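Side-chain contact in UPF0141 protein yjdB (Campylobacter jejuni subsp. jejuni HB93-13, PDB 4TN0), which probably transfers phosphoethanolamine to its targets in the periplasm with a zinc-binding, alkaline phosphatase-like domain, and is required for polymyxin resistance and motility: residues A[91-96]-A[289-294]. Sequence-based numbering, arbitrary orientation.
Sequences MDVLYK and FNVKTS
Leu94 and Val93, neighbours on the short helix 90-96, meet Phe289 and Val291 just beyond helix 281-288, joining helix 90-96 to the loop that follows helix 281-288 beside the central sheet of the alkaline phosphatase-like fold. The contact is wholly apolar, and no hydrogen bond crosses it. Leu94 does most of the work through one methyl, CD2, which enters the corner between Phe289 and Val291. Leu94 CD2 lies 3.8 Å from Phe289 CD2, meeting the ring at a slant, and the two side chains run roughly at right angles. Leu94 CD2 is also 4.1 Å from Phe289 CB, the stem of the ring. Val291 CG2 lies 4.0 Å from Leu94 CD2, roughly at right angles to the direction of the ring atom. Between Phe289 and Val291 the chain turns at Asn290, whose positive phi (53°) makes it the C-prime residue of a Schellman motif closing helix 281-288; Val291 N donates a hydrogen bond to Leu286 O. The turn thus presents both apolar side chains to helix 90-96. Ile148 of strand 146-152 touches both Leu94 and Phe289, while Leu286 packs on Val93. Val291 divides its two methyls between adjacent helix residues: CG2 serves Leu94, whereas CG1, anti to the backbone N (chi1 173°), reaches Val93. There the valines approach at a slant, methyl to methyl, with Val93 CG1 4.1 Å from Val291 CG1.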
loop_
_atom_site.group_PDB
_atom_site.type_symbol
_atom_site.label_atom_id
_atom_site.label_comp_id
_atom_site.label_asym_id
_atom_site.label_seq_id
_atom_site.Cartn_x
_atom_site.Cartn_y
_atom_site.Cartn_z
ATOM N N MET A 91 -12.732 3.058 -4.967
ATOM C CA MET A 91 -12.350 3.352 -6.346
ATOM C C MET A 91 -13.574 3.638 -7.232
ATOM O O MET A 91 -13.508 4.431 -8.159
ATOM C CB MET A 91 -11.536 2.191 -6.951
ATOM C CG MET A 91 -10.256 1.854 -6.213
ATOM S SD MET A 91 -9.074 3.201 -6.169
ATOM C CE MET A 91 -8.840 3.466 -7.932
ATOM N N ASP A 92 -14.659 2.918 -6.994
ATOM C CA ASP A 92 -15.895 3.142 -7.726
ATOM C C ASP A 92 -16.437 4.538 -7.404
ATOM O O ASP A 92 -16.972 5.222 -8.263
ATOM C CB ASP A 92 -16.948 2.094 -7.358
ATOM C CG ASP A 92 -16.538 0.701 -7.738
ATOM O OD1 ASP A 92 -16.198 0.464 -8.926
ATOM O OD2 ASP A 92 -16.537 -0.150 -6.816
ATOM N N VAL A 93 -16.340 4.932 -6.140
ATOM C CA VAL A 93 -16.797 6.251 -5.740
ATOM C C VAL A 93 -15.987 7.343 -6.418
ATOM O O VAL A 93 -16.561 8.297 -6.933
ATOM C CB VAL A 93 -16.750 6.435 -4.219
ATOM C CG1 VAL A 93 -17.186 7.851 -3.845
ATOM C CG2 VAL A 93 -17.648 5.411 -3.565
ATOM N N LEU A 94 -14.667 7.190 -6.477
ATOM C CA LEU A 94 -13.851 8.201 -7.150
ATOM C C LEU A 94 -14.135 8.230 -8.645
ATOM O O LEU A 94 -14.163 9.301 -9.248
ATOM C CB LEU A 94 -12.372 7.955 -6.922
ATOM C CG LEU A 94 -11.857 7.958 -5.493
ATOM C CD1 LEU A 94 -10.401 7.505 -5.502
ATOM C CD2 LEU A 94 -11.982 9.328 -4.895
ATOM N N TYR A 95 -14.374 7.063 -9.240
ATOM C CA TYR A 95 -14.637 6.984 -10.677
ATOM C C TYR A 95 -15.962 7.619 -11.063
ATOM O O TYR A 95 -16.041 8.364 -12.036
ATOM C CB TYR A 95 -14.641 5.531 -11.148
ATOM C CG TYR A 95 -15.031 5.325 -12.607
ATOM C CD1 TYR A 95 -14.066 5.249 -13.608
ATOM C CD2 TYR A 95 -16.372 5.191 -12.978
ATOM C CE1 TYR A 95 -14.423 5.049 -14.937
ATOM C CE2 TYR A 95 -16.738 4.995 -14.295
ATOM C CZ TYR A 95 -15.761 4.924 -15.272
ATOM O OH TYR A 95 -16.126 4.728 -16.587
ATOM N N LYS A 96 -17.003 7.313 -10.300
ATOM C CA LYS A 96 -18.332 7.800 -10.620
ATOM C C LYS A 96 -18.447 9.288 -10.312
ATOM O O LYS A 96 -19.386 9.948 -10.739
ATOM C CB LYS A 96 -19.392 6.978 -9.875
ATOM C CG LYS A 96 -19.550 7.305 -8.412
ATOM C CD LYS A 96 -20.573 6.381 -7.775
ATOM C CE LYS A 96 -20.909 6.831 -6.363
ATOM N NZ LYS A 96 -21.760 5.810 -5.716
ATOM N N PHE A 289 -9.706 13.631 -2.798
ATOM C CA PHE A 289 -10.246 14.273 -3.989
ATOM C C PHE A 289 -11.479 15.103 -3.631
ATOM O O PHE A 289 -12.258 15.477 -4.504
ATOM C CB PHE A 289 -10.565 13.224 -5.053
ATOM C CG PHE A 289 -9.349 12.537 -5.568
ATOM C CD1 PHE A 289 -8.674 13.028 -6.671
ATOM C CD2 PHE A 289 -8.839 11.425 -4.916
ATOM C CE1 PHE A 289 -7.531 12.407 -7.134
ATOM C CE2 PHE A 289 -7.700 10.803 -5.377
ATOM C CZ PHE A 289 -7.044 11.295 -6.484
ATOM N N ASN A 290 -11.587 15.445 -2.344
ATOM C CA ASN A 290 -12.673 16.271 -1.808
ATOM C C ASN A 290 -14.073 15.767 -2.148
ATOM O O ASN A 290 -14.945 16.560 -2.508
ATOM C CB ASN A 290 -12.533 17.718 -2.306
ATOM C CG ASN A 290 -11.217 18.352 -1.897
ATOM O OD1 ASN A 290 -10.361 18.648 -2.741
ATOM N ND2 ASN A 290 -11.034 18.534 -0.593
ATOM N N VAL A 291 -14.290 14.456 -2.061
ATOM C CA VAL A 291 -15.611 13.912 -2.371
ATOM C C VAL A 291 -16.591 14.255 -1.250
ATOM O O VAL A 291 -16.351 13.943 -0.077
ATOM C CB VAL A 291 -15.579 12.375 -2.588
ATOM C CG1 VAL A 291 -16.991 11.830 -2.739
ATOM C CG2 VAL A 291 -14.770 12.030 -3.830
ATOM N N LYS A 292 -17.695 14.904 -1.613
ATOM C CA LYS A 292 -18.680 15.293 -0.618
ATOM C C LYS A 292 -19.726 14.188 -0.522
ATOM O O LYS A 292 -20.364 13.841 -1.511
ATOM C CB LYS A 292 -19.325 16.646 -0.973
ATOM C CG LYS A 292 -18.358 17.838 -0.948
ATOM C CD LYS A 292 -17.793 18.080 0.461
ATOM C CE LYS A 292 -16.766 19.227 0.529
ATOM N NZ LYS A 292 -17.319 20.595 0.278
ATOM N N THR A 293 -19.868 13.627 0.674
ATOM C CA THR A 293 -20.784 12.519 0.911
ATOM C C THR A 293 -20.879 12.261 2.404
ATOM O O THR A 293 -19.965 12.596 3.156
ATOM C CB THR A 293 -20.341 11.206 0.182
ATOM O OG1 THR A 293 -21.198 10.122 0.570
ATOM C CG2 THR A 293 -18.888 10.841 0.522
ATOM N N SER A 294 -21.995 11.686 2.833
ATOM C CA SER A 294 -22.224 11.421 4.251
ATOM C C SER A 294 -21.411 10.230 4.768
ATOM O O SER A 294 -21.188 10.102 5.978
ATOM C CB SER A 294 -23.707 11.188 4.515
ATOM O OG SER A 294 -24.169 10.066 3.791
#